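Local coordinates for fructosyl amine:oxygen oxidoreductase (Neosartorya fumigata, PDB 4WCT), which probably catalyses the oxidative deglycation of fructosyl amines (Amadori products) with a bound flavin-adenine dinucleotide as cofactor and oxygen as electron acceptor, at residues 331-334 with 335-339; 265-268 with 269-272. All blocks are in the same frame, centred on the assembly; numbering follows the deposited sequence.

Contact 1 of 2, residues 331-334 with 335-339; sequences EAEA and RARDF
The guanidinium of Arg335 carries the backbone carbonyl of Glu331 on one face, with Glu331 O 3.6 Å above the plane over its centre, while that of Arg337 meets Glu333 OE2 at its edge. Arg335 reaches its place by a bend at chi3 (-61°), which folds the chain back along the preceding turn; its NH2 rests 3.5 Å from Ala332 CB, and NH1 lies 3.6 Å from Glu331 CG. The carboxylate of Glu331 does not pair with it: OE2 stays 5.0 Å from Arg335 NH1. Instead Asp300 forms a salt bridge to Arg335 NE, and Tyr305 OH bonds to both Glu331 OE2 and Arg335 NH2. Arg337 grips a single oxygen side-on, Glu333 OE2 lying 2.8 Å from Arg337 NH2 and 3.0 Å from Arg337 NE. The NH2 bond uses the anti lone pair, the NE bond comes from above the carboxylate plane, and the carboxylate and guanidinium planes are turned 55° apart. NH1 of Arg337 is held by the carbonyls of Ala348 and Arg350. Ala332 and Ala336 pack on strands 253-263 and 295-310, as the buried side of an amphipathic alpha helix with an i to i+4 salt bridge.

Contact 2 of 2, residues 265-268 with 269-272; sequences GPEE and VKQY
Val269 N bonds to Gly265 O at 3.1 Å and Lys270 N to Glu267 O, so 265-272 is a short run of helical turns mixing i to i+4 and i to i+3 bonds, placed in the loop after strand 253-263. The helical backbone angles of 266-271 agree with this, although the regular bonding of a helix is missing. The N-H of Lys270 points almost straight at the oxygen, but the donor stands well above the carbonyl plane, 52° out of it. Gln271 N reaches Glu268 O only weakly, and Tyr272 N closes the last turn on Val269 O.

Among the side chains, Glu268 has partners for both carboxylate oxygens. With chi1 at 66° its CG sits between the backbone N and the carbonyl carbon, and the extended chain beyond brings the carboxylate back to the start of the turn. There the anti lone pair of Glu268 OE2 takes the hydrogen of Gly265 N at 2.8 Å in a nearly linear bond (177°). The same oxygen is salt-bridged to Arg350, so it holds a backbone amide and a guanidinium together, while Gln271 NE2 is satisfied by the carbonyl of Pro157.

Glu267 and Lys270 run side by side on the exposed flank, where OE1 and NZ form a weak salt bridge at 3.3 Å. The lysine chain runs past the oxygen end of the Pro266 carbonyl, CE lying 3.4 Å from Pro266 O. Val269 is buried against Met264 and Pro289, both of which also touch Tyr272.

Edge-on to the tyrosine ring, Glu268 O lies 3.2 Å from Tyr272 CD1. Beyond it, Tyr272 OH bonds to His346 NE2 and to a water 2.6 Å away, which donates to Glu268 OE1.

Overall arrangement
Followed from the N terminus, the chain reaches contact 2 first, in the loop after strand 253-263, where it closes its turns within eight residues before strand 277-280. The chain then builds strands 284-287, 295-310 and 318-320 and enters helix 330-343, where contact 1 lies. The two contacts are therefore in series, neither nested nor crossed, with centres 23 Å apart and nearest atoms about 10 Å apart. Strand 253-263 relates them: Ala332 and Ala336 of contact 1 pack on it, and 265-272 follow its end. Arg350 is a second link, its carbonyl receiving Arg337 and its side chain Glu268. In contact 1 the side chain of Ala332 lies about 10 Å from the bound FAD.

Contact 1 of 2, residues 331-334 with 335-339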
ATOM      1  N   GLU A 331      -6.335  -2.828 -21.285  1.00  7.74           N
ATOM      2  CA  GLU A 331      -5.903  -4.209 -21.014  1.00  9.36           C
ATOM      3  C   GLU A 331      -6.104  -4.592 -19.525  1.00 10.83           C
ATOM      4  O   GLU A 331      -6.330  -5.764 -19.218  1.00  7.95           O
ATOM      5  CB  GLU A 331      -4.446  -4.456 -21.476  1.00 11.57           C
ATOM      6  CG  GLU A 331      -3.445  -3.750 -20.581  1.00 13.02           C
ATOM      7  CD  GLU A 331      -2.302  -3.047 -21.264  1.00 29.71           C
ATOM      8  OE1 GLU A 331      -1.729  -3.562 -22.268  1.00 28.87           O
ATOM      9  OE2 GLU A 331      -1.764  -2.142 -20.608  1.00 27.20           O
ATOM     10  N   ALA A 332      -6.116  -3.600 -18.642  1.00  9.13           N
ATOM     11  CA  ALA A 332      -6.309  -3.873 -17.215  1.00  8.09           C
ATOM     12  C   ALA A 332      -7.807  -4.062 -16.947  1.00  7.62           C
ATOM     13  O   ALA A 332      -8.197  -5.003 -16.236  1.00  8.18           O
ATOM     14  CB  ALA A 332      -5.752  -2.758 -16.355  1.00  8.21           C
ATOM     15  N   GLU A 333      -8.651  -3.241 -17.572  1.00  7.66           N
ATOM     16  CA  GLU A 333     -10.084  -3.485 -17.537  1.00  8.54           C
ATOM     17  C   GLU A 333     -10.430  -4.895 -18.019  1.00  8.58           C
ATOM     18  O   GLU A 333     -11.203  -5.623 -17.369  1.00  6.97           O
ATOM     19  CB  GLU A 333     -10.845  -2.453 -18.363  1.00  8.99           C
ATOM     20  CG  GLU A 333     -12.332  -2.796 -18.493  1.00 12.21           C
ATOM     21  CD  GLU A 333     -13.095  -1.895 -19.439  1.00 14.05           C
ATOM     22  OE1 GLU A 333     -12.475  -1.206 -20.294  1.00 13.54           O
ATOM     23  OE2 GLU A 333     -14.340  -1.969 -19.415  1.00 15.87           O
ATOM     24  N   ALA A 334      -9.782  -5.347 -19.099  1.00  8.04           N
ATOM     25  CA  ALA A 334     -10.073  -6.672 -19.635  1.00  7.36           C
ATOM     26  C   ALA A 334      -9.674  -7.778 -18.650  1.00  7.43           C
ATOM     27  O   ALA A 334     -10.392  -8.771 -18.524  1.00  7.79           O
ATOM     28  CB  ALA A 334      -9.404  -6.868 -20.991  1.00  9.09           C
ATOM     29  N   ARG A 335      -8.560  -7.591 -17.941  1.00  7.15           N
ATOM     30  CA  ARG A 335      -8.124  -8.569 -16.941  1.00  8.50           C
ATOM     31  C   ARG A 335      -9.109  -8.615 -15.771  1.00  8.09           C
ATOM     32  O   ARG A 335      -9.405  -9.688 -15.244  1.00  8.74           O
ATOM     33  CB  ARG A 335      -6.707  -8.288 -16.451  1.00  9.97           C
ATOM     34  CG  ARG A 335      -5.639  -8.585 -17.486  1.00 10.86           C
ATOM     35  CD  ARG A 335      -4.234  -8.400 -16.935  1.00  9.89           C
ATOM     36  NE  ARG A 335      -3.991  -7.045 -16.500  1.00  9.41           N
ATOM     37  CZ  ARG A 335      -3.250  -6.156 -17.145  1.00 10.00           C
ATOM     38  NH1 ARG A 335      -2.683  -6.464 -18.308  1.00  9.02           N
ATOM     39  NH2 ARG A 335      -3.075  -4.943 -16.616  1.00  8.76           N
ATOM     40  N   ALA A 336      -9.608  -7.446 -15.376  1.00  7.32           N
ATOM     41  CA  ALA A 336     -10.627  -7.397 -14.313  1.00  7.72           C
ATOM     42  C   ALA A 336     -11.877  -8.147 -14.722  1.00  8.11           C
ATOM     43  O   ALA A 336     -12.465  -8.874 -13.920  1.00  7.97           O
ATOM     44  CB  ALA A 336     -10.986  -5.971 -13.924  1.00  8.85           C
ATOM     45  N   ARG A 337     -12.280  -8.016 -15.975  1.00  8.97           N
ATOM     46  CA  ARG A 337     -13.480  -8.684 -16.434  1.00  7.92           C
ATOM     47  C   ARG A 337     -13.271 -10.180 -16.573  1.00  9.00           C
ATOM     48  O   ARG A 337     -14.187 -10.960 -16.322  1.00  9.30           O
ATOM     49  CB  ARG A 337     -13.955  -8.076 -17.752  1.00  9.26           C
ATOM     50  CG  ARG A 337     -14.432  -6.652 -17.611  1.00  9.76           C
ATOM     51  CD  ARG A 337     -15.094  -6.178 -18.867  1.00 11.09           C
ATOM     52  NE  ARG A 337     -15.426  -4.754 -18.814  1.00 10.39           N
ATOM     53  CZ  ARG A 337     -16.444  -4.241 -18.130  1.00 11.06           C
ATOM     54  NH1 ARG A 337     -17.290  -5.034 -17.496  1.00  9.79           N
ATOM     55  NH2 ARG A 337     -16.629  -2.918 -18.055  1.00 10.70           N
ATOM     56  N   ASP A 338     -12.052 -10.586 -16.919  1.00  8.48           N
ATOM     57  CA  ASP A 338     -11.671 -11.995 -16.902  1.00 10.98           C
ATOM     58  C   ASP A 338     -11.783 -12.617 -15.488  1.00  9.74           C
ATOM     59  O   ASP A 338     -12.373 -13.685 -15.320  1.00 10.36           O
ATOM     60  CB  ASP A 338     -10.239 -12.147 -17.408  1.00 12.43           C
ATOM     61  CG  ASP A 338      -9.727 -13.579 -17.303  1.00 19.99           C
ATOM     62  OD1 ASP A 338     -10.176 -14.419 -18.100  1.00 25.71           O
ATOM     63  OD2 ASP A 338      -8.944 -13.899 -16.374  1.00 22.61           O
ATOM     64  N   PHE A 339     -11.317 -11.888 -14.469  1.00  8.56           N
ATOM     65  CA  PHE A 339     -11.487 -12.313 -13.083  1.00  8.57           C
ATOM     66  C   PHE A 339     -12.971 -12.466 -12.764  1.00  8.75           C
ATOM     67  O   PHE A 339     -13.391 -13.463 -12.162  1.00  8.57           O
ATOM     68  CB  PHE A 339     -10.851 -11.301 -12.127  1.00  9.31           C
ATOM     69  CG  PHE A 339     -11.152 -11.543 -10.678  1.00  8.37           C
ATOM     70  CD1 PHE A 339     -10.338 -12.343  -9.890  1.00  7.53           C
ATOM     71  CD2 PHE A 339     -12.216 -10.911 -10.083  1.00  9.83           C
ATOM     72  CE1 PHE A 339     -10.614 -12.556  -8.549  1.00  7.63           C
ATOM     73  CE2 PHE A 339     -12.538 -11.160  -8.764  1.00 10.18           C
ATOM     74  CZ  PHE A 339     -11.726 -11.998  -7.985  1.00  8.91           C
TER

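Contact 2 of 2, residues 265-268 with 269-272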
ATOM      1  N   GLY A 265     -26.594  -2.323  -7.655  1.00 11.94           N
ATOM      2  CA  GLY A 265     -27.960  -1.814  -7.459  1.00 14.99           C
ATOM      3  C   GLY A 265     -28.456  -1.999  -6.033  1.00 12.86           C
ATOM      4  O   GLY A 265     -27.858  -2.703  -5.216  1.00 13.09           O
ATOM      5  N   PRO A 266     -29.548  -1.309  -5.687  1.00 12.57           N
ATOM      6  CA  PRO A 266     -29.926  -1.179  -4.288  1.00 14.53           C
ATOM      7  C   PRO A 266     -30.529  -2.421  -3.634  1.00 14.70           C
ATOM      8  O   PRO A 266     -30.399  -2.587  -2.414  1.00 15.89           O
ATOM      9  CB  PRO A 266     -30.948  -0.046  -4.317  1.00 17.44           C
ATOM     10  CG  PRO A 266     -31.493  -0.067  -5.700  1.00 17.78           C
ATOM     11  CD  PRO A 266     -30.355  -0.461  -6.581  1.00 15.02           C
ATOM     12  N   GLU A 267     -31.041  -3.356  -4.445  1.00 13.39           N
ATOM     13  CA  GLU A 267     -31.495  -4.645  -3.910  1.00 15.54           C
ATOM     14  C   GLU A 267     -30.379  -5.683  -3.986  1.00 13.74           C
ATOM     15  O   GLU A 267     -30.110  -6.368  -2.999  1.00 13.78           O
ATOM     16  CB  GLU A 267     -32.722  -5.198  -4.664  1.00 19.27           C
ATOM     17  CG  GLU A 267     -33.994  -4.359  -4.508  1.00 21.93           C
ATOM     18  CD  GLU A 267     -34.570  -4.380  -3.094  1.00 32.08           C
ATOM     19  OE1 GLU A 267     -33.963  -4.955  -2.164  1.00 27.68           O
ATOM     20  OE2 GLU A 267     -35.699  -3.887  -2.926  1.00 42.94           O
ATOM     21  N   GLU A 268     -29.712  -5.786  -5.136  1.00 13.42           N
ATOM     22  CA  GLU A 268     -28.702  -6.851  -5.295  1.00 14.06           C
ATOM     23  C   GLU A 268     -27.545  -6.678  -4.311  1.00 12.05           C
ATOM     24  O   GLU A 268     -27.038  -7.685  -3.801  1.00 14.51           O
ATOM     25  CB  GLU A 268     -28.171  -6.933  -6.714  1.00 15.45           C
ATOM     26  CG  GLU A 268     -27.392  -5.702  -7.117  1.00 16.67           C
ATOM     27  CD  GLU A 268     -26.715  -5.793  -8.474  1.00 17.42           C
ATOM     28  OE1 GLU A 268     -26.730  -6.839  -9.164  1.00 18.42           O
ATOM     29  OE2 GLU A 268     -26.168  -4.765  -8.876  1.00 13.56           O
ATOM     30  N   VAL A 269     -27.257  -5.436  -3.920  1.00 12.35           N
ATOM     31  CA  VAL A 269     -26.115  -5.157  -3.058  1.00 13.67           C
ATOM     32  C   VAL A 269     -26.264  -5.775  -1.684  1.00 12.77           C
ATOM     33  O   VAL A 269     -25.279  -6.077  -1.017  1.00 13.63           O
ATOM     34  CB  VAL A 269     -25.833  -3.658  -2.944  1.00 13.77           C
ATOM     35  CG1 VAL A 269     -26.816  -2.964  -2.027  1.00 13.14           C
ATOM     36  CG2 VAL A 269     -24.385  -3.421  -2.518  1.00 15.77           C
ATOM     37  N   LYS A 270     -27.506  -6.039  -1.269  1.00 12.34           N
ATOM     38  CA  LYS A 270     -27.720  -6.455   0.099  1.00 12.92           C
ATOM     39  C   LYS A 270     -27.193  -7.848   0.397  1.00 13.20           C
ATOM     40  O   LYS A 270     -26.979  -8.163   1.543  1.00 16.32           O
ATOM     41  CB  LYS A 270     -29.216  -6.347   0.451  1.00 13.84           C
ATOM     42  CG  LYS A 270     -29.752  -4.931   0.286  1.00 17.17           C
ATOM     43  CD  LYS A 270     -31.184  -4.815   0.796  1.00 23.57           C
ATOM     44  CE  LYS A 270     -31.725  -3.407   0.611  1.00 26.95           C
ATOM     45  NZ  LYS A 270     -33.202  -3.458   0.718  1.00 31.23           N
ATOM     46  N   GLN A 271     -26.986  -8.678  -0.623  1.00 10.83           N
ATOM     47  CA  GLN A 271     -26.359  -9.975  -0.449  1.00 11.10           C
ATOM     48  C   GLN A 271     -24.858  -9.907  -0.239  1.00 11.40           C
ATOM     49  O   GLN A 271     -24.261 -10.850   0.303  1.00 12.43           O
ATOM     50  CB  GLN A 271     -26.661 -10.928  -1.636  1.00 12.98           C
ATOM     51  CG  GLN A 271     -28.074 -11.462  -1.683  1.00 15.53           C
ATOM     52  CD  GLN A 271     -28.415 -12.266  -0.458  1.00 14.74           C
ATOM     53  OE1 GLN A 271     -29.038 -11.728   0.482  1.00 15.87           O
ATOM     54  NE2 GLN A 271     -28.087 -13.584  -0.476  1.00 12.22           N
ATOM     55  N   TYR A 272     -24.250  -8.807  -0.671  1.00 11.16           N
ATOM     56  CA  TYR A 272     -22.801  -8.696  -0.767  1.00 10.45           C
ATOM     57  C   TYR A 272     -22.233  -8.100   0.520  1.00 13.50           C
ATOM     58  O   TYR A 272     -21.647  -7.023   0.513  1.00 13.65           O
ATOM     59  CB  TYR A 272     -22.385  -7.822  -1.960  1.00 10.88           C
ATOM     60  CG  TYR A 272     -22.652  -8.416  -3.338  1.00  9.78           C
ATOM     61  CD1 TYR A 272     -23.929  -8.376  -3.886  1.00 10.92           C
ATOM     62  CD2 TYR A 272     -21.593  -8.807  -4.168  1.00 10.95           C
ATOM     63  CE1 TYR A 272     -24.181  -8.870  -5.128  1.00 11.90           C
ATOM     64  CE2 TYR A 272     -21.835  -9.323  -5.429  1.00 11.43           C
ATOM     65  CZ  TYR A 272     -23.124  -9.359  -5.900  1.00 13.93           C
ATOM     66  OH  TYR A 272     -23.397  -9.799  -7.175  1.00 15.80           O
TER
HETATM   67  O   HOH W   1     -25.708  -9.291  -8.177  1.00 19.75           O